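Local structure of chromosome partition protein Smc (Pyrococcus furiosus, 5XNS) at residues A[35-40]-A[377-382]; A[13-18]-A[384-389]. The protein is probably required for chromosome condensation and partitioning, binding and hydrolysing ATP in a head domain formed by its N- and C-terminal parts. All coordinates share one frame; numbering follows the deposited sequence.

Both interactions lie in the ATPase head, on the same side of the chain's centre, with their own centres about 9 Å apart. Residues 13-18 come first in sequence and 35-40 next; 377-382 and 384-389 follow after the rest of the N-terminal part, the coiled-coil helices and most of the C-terminal part. The two late segments lie largely on the neighbouring antiparallel strands 375-381 and 386-392 at one edge of the mixed sheet. Interaction 1 sets the ATP-binding loop against the first of these strands, and interaction 2 sets the loop after strand 3-10 against the second. Ser386 joins them, its OG bonding to Ser37 O, so N-terminal and C-terminal parts build the nucleotide site's surroundings together.

Interaction 1 (A[35-40]-A[377-382])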
ATOM      1  N   ASN A  35      13.509  13.085  11.549  1.00 24.99           N
ATOM      2  CA  ASN A  35      14.238  12.413  10.490  1.00 28.17           C
ATOM      3  C   ASN A  35      15.461  11.741  11.097  1.00 29.79           C
ATOM      4  O   ASN A  35      16.171  12.330  11.912  1.00 32.37           O
ATOM      5  CB  ASN A  35      14.624  13.398   9.379  1.00 31.97           C
ATOM      6  CG  ASN A  35      13.431  13.741   8.441  1.00 40.83           C
ATOM      7  OD1 ASN A  35      12.421  12.999   8.357  1.00 35.59           O
ATOM      8  ND2 ASN A  35      13.543  14.870   7.745  1.00 35.42           N
ATOM      9  N   GLY A  36      15.670  10.481  10.756  1.00 29.25           N
ATOM     10  CA  GLY A  36      16.698   9.701  11.406  1.00 27.05           C
ATOM     11  C   GLY A  36      16.225   8.933  12.617  1.00 31.84           C
ATOM     12  O   GLY A  36      17.036   8.246  13.253  1.00 34.68           O
ATOM     13  N   SER A  37      14.940   9.003  12.954  1.00 23.90           N
ATOM     14  CA  SER A  37      14.466   8.264  14.120  1.00 23.80           C
ATOM     15  C   SER A  37      14.325   6.777  13.848  1.00 24.03           C
ATOM     16  O   SER A  37      14.276   5.994  14.799  1.00 23.05           O
ATOM     17  CB  SER A  37      13.109   8.795  14.582  1.00 25.70           C
ATOM     18  OG  SER A  37      12.193   8.747  13.502  1.00 23.21           O
ATOM     19  N   GLY A  38      14.242   6.372  12.584  1.00 22.97           N
ATOM     20  CA  GLY A  38      13.822   5.027  12.240  1.00 19.99           C
ATOM     21  C   GLY A  38      12.350   4.894  11.901  1.00 24.91           C
ATOM     22  O   GLY A  38      11.889   3.768  11.655  1.00 22.89           O
ATOM     23  N   LYS A  39      11.590   5.999  11.888  1.00 21.11           N
ATOM     24  CA  LYS A  39      10.185   5.913  11.494  1.00 21.88           C
ATOM     25  C   LYS A  39      10.036   5.398  10.062  1.00 19.24           C
ATOM     26  O   LYS A  39       9.091   4.662   9.757  1.00 18.63           O
ATOM     27  CB  LYS A  39       9.491   7.267  11.646  1.00 18.12           C
ATOM     28  CG  LYS A  39       9.959   8.380  10.704  1.00 20.07           C
ATOM     29  CD  LYS A  39       9.183   9.669  10.992  1.00 23.71           C
ATOM     30  CE  LYS A  39       9.287  10.697   9.868  1.00 24.13           C
ATOM     31  NZ  LYS A  39      10.647  11.246   9.723  1.00 25.71           N
ATOM     32  N   SER A  40      10.949   5.766   9.165  1.00 17.41           N
ATOM     33  CA  SER A  40      10.791   5.310   7.784  1.00 19.55           C
ATOM     34  C   SER A  40      11.153   3.840   7.605  1.00 23.43           C
ATOM     35  O   SER A  40      10.664   3.199   6.654  1.00 21.71           O
ATOM     36  CB  SER A  40      11.613   6.192   6.844  1.00 20.61           C
ATOM     37  OG  SER A  40      11.071   7.517   6.861  1.00 21.79           O
ATOM     38  N   ILE A 377       1.920   6.950  16.219  1.00 22.47           N
ATOM     39  CA  ILE A 377       3.010   6.138  16.733  1.00 19.07           C
ATOM     40  C   ILE A 377       4.234   7.026  16.633  1.00 23.97           C
ATOM     41  O   ILE A 377       4.625   7.413  15.526  1.00 22.53           O
ATOM     42  CB  ILE A 377       3.203   4.834  15.940  1.00 23.06           C
ATOM     43  CG1 ILE A 377       1.889   4.058  15.786  1.00 21.48           C
ATOM     44  CG2 ILE A 377       4.213   3.934  16.632  1.00 19.91           C
ATOM     45  CD1 ILE A 377       1.228   3.726  17.101  1.00 23.76           C
ATOM     46  N   GLY A 378       4.801   7.397  17.780  1.00 23.50           N
ATOM     47  CA  GLY A 378       5.969   8.246  17.807  1.00 22.31           C
ATOM     48  C   GLY A 378       7.204   7.376  17.893  1.00 25.21           C
ATOM     49  O   GLY A 378       7.243   6.418  18.666  1.00 27.49           O
ATOM     50  N   VAL A 379       8.198   7.696  17.080  1.00 22.65           N
ATOM     51  CA  VAL A 379       9.424   6.916  16.985  1.00 22.86           C
ATOM     52  C   VAL A 379      10.580   7.830  17.332  1.00 22.18           C
ATOM     53  O   VAL A 379      10.652   8.965  16.840  1.00 22.98           O
ATOM     54  CB  VAL A 379       9.626   6.315  15.581  1.00 25.16           C
ATOM     55  CG1 VAL A 379      10.849   5.371  15.562  1.00 23.70           C
ATOM     56  CG2 VAL A 379       8.375   5.599  15.118  1.00 20.71           C
ATOM     57  N   SER A 380      11.485   7.337  18.170  1.00 23.34           N
ATOM     58  CA  SER A 380      12.696   8.067  18.499  1.00 30.46           C
ATOM     59  C   SER A 380      13.835   7.076  18.671  1.00 28.26           C
ATOM     60  O   SER A 380      13.625   5.928  19.069  1.00 26.41           O
ATOM     61  CB  SER A 380      12.516   8.898  19.777  1.00 29.60           C
ATOM     62  OG  SER A 380      12.280   8.027  20.865  1.00 36.09           O
ATOM     63  N   MET A 381      15.044   7.527  18.359  1.00 28.84           N
ATOM     64  CA  MET A 381      16.223   6.681  18.419  1.00 31.52           C
ATOM     65  C   MET A 381      16.978   6.986  19.704  1.00 38.45           C
ATOM     66  O   MET A 381      17.420   8.121  19.916  1.00 37.70           O
ATOM     67  CB  MET A 381      17.122   6.884  17.202  1.00 29.79           C
ATOM     68  CG  MET A 381      17.986   5.680  16.937  1.00 34.30           C
ATOM     69  SD  MET A 381      18.931   5.792  15.413  1.00 48.27           S
ATOM     70  CE  MET A 381      20.119   7.057  15.864  1.00 44.68           C
ATOM     71  N   ARG A 382      17.093   5.974  20.570  1.00 44.45           N
ATOM     72  CA  ARG A 382      17.774   6.068  21.861  1.00 48.54           C
ATOM     73  C   ARG A 382      18.997   5.149  21.812  1.00 47.04           C
ATOM     74  O   ARG A 382      18.861   3.922  21.878  1.00 40.66           O
ATOM     75  CB  ARG A 382      16.815   5.684  22.989  1.00 48.32           C
ATOM     76  CG  ARG A 382      17.373   5.823  24.403  1.00 61.72           C
ATOM     77  CD  ARG A 382      16.255   5.764  25.450  1.00 64.39           C
ATOM     78  NE  ARG A 382      15.852   4.384  25.734  1.00 67.83           N
ATOM     79  CZ  ARG A 382      16.359   3.637  26.719  1.00 72.64           C
ATOM     80  NH1 ARG A 382      17.297   4.129  27.524  1.00 70.15           N
ATOM     81  NH2 ARG A 382      15.930   2.382  26.898  1.00 68.31           N
TER
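Val379 turns both of its methyls against the turn that leads from Ser37 into Lys39. CG1, anti to the backbone N (chi1 -174°), reaches the backbone of the turn, 3.6 Å from Ser37 O and 3.8 Å from Lys39 N, while CG2 lies alongside the first part of the lysine chain, 4.0 Å from Lys39 CB. Ser37 makes its closest approach to the strand with CB, 3.3 Å from Val379 O, and its OG makes no hydrogen bond there. That OG instead accepts from its own loop in an ST turn: Lys39 N to Ser37 OG is 3.2 Å, with 154° at the hydrogen. It is also bonded to Ala34 O, so the hydroxyl has two hydrogen-bond partners within the loop. This is the P-loop (Walker A) of an ABC-type ATPase, and residues 35-40 all belong to the ATP-binding site. No hydrogen bond links it to strand 375-381 here; the two meet by van der Waals packing. Further along the strand Met381 sends its CB to 3.8 Å from Ser37 O, and its SD lies equally far from Gly36 O. Lys39 touches the strand through its CB, but the chain then leads away, and a bend at chi4 (-68°) brings NZ to a weak bond with Asn35 OD1, 2.8 Å long; NZ has further weak bonds to Gly33 O and Ala34 O, and lies near a citrate probably from the crystallisation liquor. The CB of Ser380 points away from the loop, and its OG is bonded to Glu49 of the chain of Segregation and condensation protein A.

Interaction 2 (A[13-18]-A[384-389]); sequences KSYGNK and GVSKVV
Two hydrogen bonds join Ser14 to Ser386, one through the backbone and one through the side chains. Ser386 N donates to Ser14 O over 2.9 Å, nearly straight at 163° about the hydrogen, though the donor stands 27° out of the carbonyl plane. Beside it Ser14 OG donates to Ser386 OG at 2.7 Å. Both hydroxyls have further partners: Ser14 OG is also bonded to Asn41 ND2 of the ATP-binding site, and Ser386 OG to Ser37 O. The serine pair is thus the middle of a short polar chain running between two parts of the nucleotide-binding segment. Ser14 O takes a second, softer contact from Val385 CA, a CA-H...O approach of 3.6 Å.

The aromatic contact is a CH-pi interaction. Ser386 CB sits over one face of the Tyr15 ring, 3.6 Å from its centroid and displaced toward the CE2 and CZ rim. The CB of Tyr15 heads away from the strand; with CG anti to the carbonyl carbon (chi1 -68°) the ring nevertheless swings back to meet the serine. Its OH reaches on to Gly38 O.

Looser van der Waals contacts complete it. Val388 CG1 lies at the ring's edge, 4.4 Å from Tyr15 CE2, and Val385 CG1 touches the backbone of Gly16, 3.7 Å from Gly16 N.

Tyr15 lies among strands 375-381 and 20-23 and the start of helix 39-49, touching Val379, Val20 and Ile42, while the loop between strands 3-10 and 20-23 lies across the beginning of strand 386-392.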
ATOM      1  N   LYS A  13      16.991  -3.394  10.720  1.00 22.15           N
ATOM      2  CA  LYS A  13      17.579  -2.071  10.552  1.00 20.29           C
ATOM      3  C   LYS A  13      17.831  -1.412  11.906  1.00 24.02           C
ATOM      4  O   LYS A  13      18.597  -1.957  12.704  1.00 24.17           O
ATOM      5  CB  LYS A  13      16.706  -1.226   9.616  1.00 23.36           C
ATOM      6  CG  LYS A  13      16.512  -1.948   8.267  1.00 24.91           C
ATOM      7  CD  LYS A  13      15.882  -1.094   7.181  1.00 23.56           C
ATOM      8  CE  LYS A  13      16.794   0.038   6.784  1.00 22.60           C
ATOM      9  NZ  LYS A  13      16.187   0.842   5.671  1.00 29.29           N
ATOM     10  N   SER A  14      17.207  -0.267  12.201  1.00 22.38           N
ATOM     11  CA  SER A  14      17.547   0.442  13.440  1.00 21.28           C
ATOM     12  C   SER A  14      16.813  -0.102  14.665  1.00 23.57           C
ATOM     13  O   SER A  14      16.924   0.492  15.742  1.00 25.05           O
ATOM     14  CB  SER A  14      17.267   1.938  13.295  1.00 21.38           C
ATOM     15  OG  SER A  14      15.872   2.180  13.111  1.00 20.18           O
ATOM     16  N   TYR A  15      16.062  -1.195  14.527  1.00 21.00           N
ATOM     17  CA  TYR A  15      15.297  -1.777  15.625  1.00 25.94           C
ATOM     18  C   TYR A  15      16.093  -2.945  16.204  1.00 31.16           C
ATOM     19  O   TYR A  15      16.461  -3.876  15.475  1.00 31.42           O
ATOM     20  CB  TYR A  15      13.906  -2.213  15.148  1.00 22.27           C
ATOM     21  CG  TYR A  15      13.056  -1.006  14.793  1.00 23.69           C
ATOM     22  CD1 TYR A  15      13.185  -0.375  13.554  1.00 23.04           C
ATOM     23  CD2 TYR A  15      12.166  -0.453  15.712  1.00 22.96           C
ATOM     24  CE1 TYR A  15      12.418   0.773  13.237  1.00 21.27           C
ATOM     25  CE2 TYR A  15      11.406   0.685  15.395  1.00 19.42           C
ATOM     26  CZ  TYR A  15      11.541   1.282  14.161  1.00 19.21           C
ATOM     27  OH  TYR A  15      10.807   2.402  13.839  1.00 23.78           O
ATOM     28  N   GLY A  16      16.358  -2.893  17.506  1.00 27.78           N
ATOM     29  CA  GLY A  16      17.369  -3.733  18.116  1.00 29.68           C
ATOM     30  C   GLY A  16      16.875  -5.126  18.446  1.00 30.44           C
ATOM     31  O   GLY A  16      15.867  -5.609  17.919  1.00 29.56           O
ATOM     32  N   ASN A  17      17.595  -5.770  19.370  1.00 30.52           N
ATOM     33  CA  ASN A  17      17.389  -7.183  19.681  1.00 28.36           C
ATOM     34  C   ASN A  17      16.176  -7.446  20.551  1.00 28.63           C
ATOM     35  O   ASN A  17      15.756  -8.601  20.653  1.00 37.24           O
ATOM     36  CB  ASN A  17      18.634  -7.752  20.365  1.00 31.57           C
ATOM     37  CG  ASN A  17      19.825  -7.786  19.436  1.00 30.84           C
ATOM     38  OD1 ASN A  17      19.729  -8.289  18.316  1.00 29.58           O
ATOM     39  ND2 ASN A  17      20.940  -7.229  19.878  1.00 30.25           N
ATOM     40  N   LYS A  18      15.616  -6.430  21.191  1.00 32.78           N
ATOM     41  CA  LYS A  18      14.374  -6.570  21.943  1.00 35.13           C
ATOM     42  C   LYS A  18      13.201  -6.250  21.013  1.00 33.83           C
ATOM     43  O   LYS A  18      13.122  -5.140  20.475  1.00 34.90           O
ATOM     44  CB  LYS A  18      14.389  -5.648  23.163  1.00 32.17           C
ATOM     45  CG  LYS A  18      13.143  -5.727  24.040  1.00 46.25           C
ATOM     46  CD  LYS A  18      13.474  -6.204  25.454  1.00 54.48           C
ATOM     47  CE  LYS A  18      12.211  -6.527  26.267  1.00 62.02           C
ATOM     48  NZ  LYS A  18      11.359  -7.608  25.672  1.00 52.82           N
ATOM     49  N   GLY A 384      21.295   4.657  19.304  1.00 41.55           N
ATOM     50  CA  GLY A 384      21.318   3.891  18.075  1.00 35.71           C
ATOM     51  C   GLY A 384      20.245   2.836  17.962  1.00 32.03           C
ATOM     52  O   GLY A 384      20.344   1.966  17.094  1.00 35.98           O
ATOM     53  N   VAL A 385      19.215   2.883  18.803  1.00 28.19           N
ATOM     54  CA  VAL A 385      18.138   1.904  18.774  1.00 27.61           C
ATOM     55  C   VAL A 385      16.806   2.652  18.734  1.00 29.17           C
ATOM     56  O   VAL A 385      16.578   3.572  19.530  1.00 28.00           O
ATOM     57  CB  VAL A 385      18.208   0.956  19.985  1.00 30.82           C
ATOM     58  CG1 VAL A 385      17.142  -0.115  19.883  1.00 30.02           C
ATOM     59  CG2 VAL A 385      19.601   0.308  20.082  1.00 32.24           C
ATOM     60  N   SER A 386      15.934   2.268  17.807  1.00 22.57           N
ATOM     61  CA  SER A 386      14.642   2.929  17.677  1.00 24.72           C
ATOM     62  C   SER A 386      13.643   2.350  18.668  1.00 27.14           C
ATOM     63  O   SER A 386      13.583   1.135  18.868  1.00 26.38           O
ATOM     64  CB  SER A 386      14.096   2.780  16.251  1.00 23.04           C
ATOM     65  OG  SER A 386      14.923   3.452  15.314  1.00 20.83           O
ATOM     66  N   LYS A 387      12.831   3.220  19.264  1.00 25.36           N
ATOM     67  CA  LYS A 387      11.752   2.761  20.126  1.00 28.23           C
ATOM     68  C   LYS A 387      10.509   3.614  19.884  1.00 27.02           C
ATOM     69  O   LYS A 387      10.585   4.709  19.316  1.00 26.65           O
ATOM     70  CB  LYS A 387      12.183   2.797  21.601  1.00 29.28           C
ATOM     71  CG  LYS A 387      12.436   4.198  22.128  1.00 30.63           C
ATOM     72  CD  LYS A 387      11.298   4.621  23.042  1.00 37.21           C
ATOM     73  CE  LYS A 387      11.488   6.037  23.543  1.00 39.94           C
ATOM     74  NZ  LYS A 387      10.208   6.553  24.093  1.00 40.82           N
ATOM     75  N   VAL A 388       9.354   3.107  20.327  1.00 23.83           N
ATOM     76  CA  VAL A 388       8.080   3.709  19.953  1.00 28.60           C
ATOM     77  C   VAL A 388       7.223   4.003  21.175  1.00 28.71           C
ATOM     78  O   VAL A 388       7.308   3.337  22.213  1.00 27.23           O
ATOM     79  CB  VAL A 388       7.282   2.836  18.947  1.00 29.70           C
ATOM     80  CG1 VAL A 388       8.181   2.370  17.804  1.00 24.23           C
ATOM     81  CG2 VAL A 388       6.619   1.660  19.644  1.00 28.75           C
ATOM     82  N   VAL A 389       6.373   5.015  21.022  1.00 25.70           N
ATOM     83  CA  VAL A 389       5.367   5.413  21.996  1.00 25.02           C
ATOM     84  C   VAL A 389       4.066   5.617  21.235  1.00 28.05           C
ATOM     85  O   VAL A 389       4.064   6.261  20.177  1.00 28.85           O
ATOM     86  CB  VAL A 389       5.788   6.709  22.721  1.00 28.65           C
ATOM     87  CG1 VAL A 389       4.660   7.220  23.612  1.00 25.86           C
ATOM     88  CG2 VAL A 389       7.076   6.477  23.517  1.00 26.84           C
TER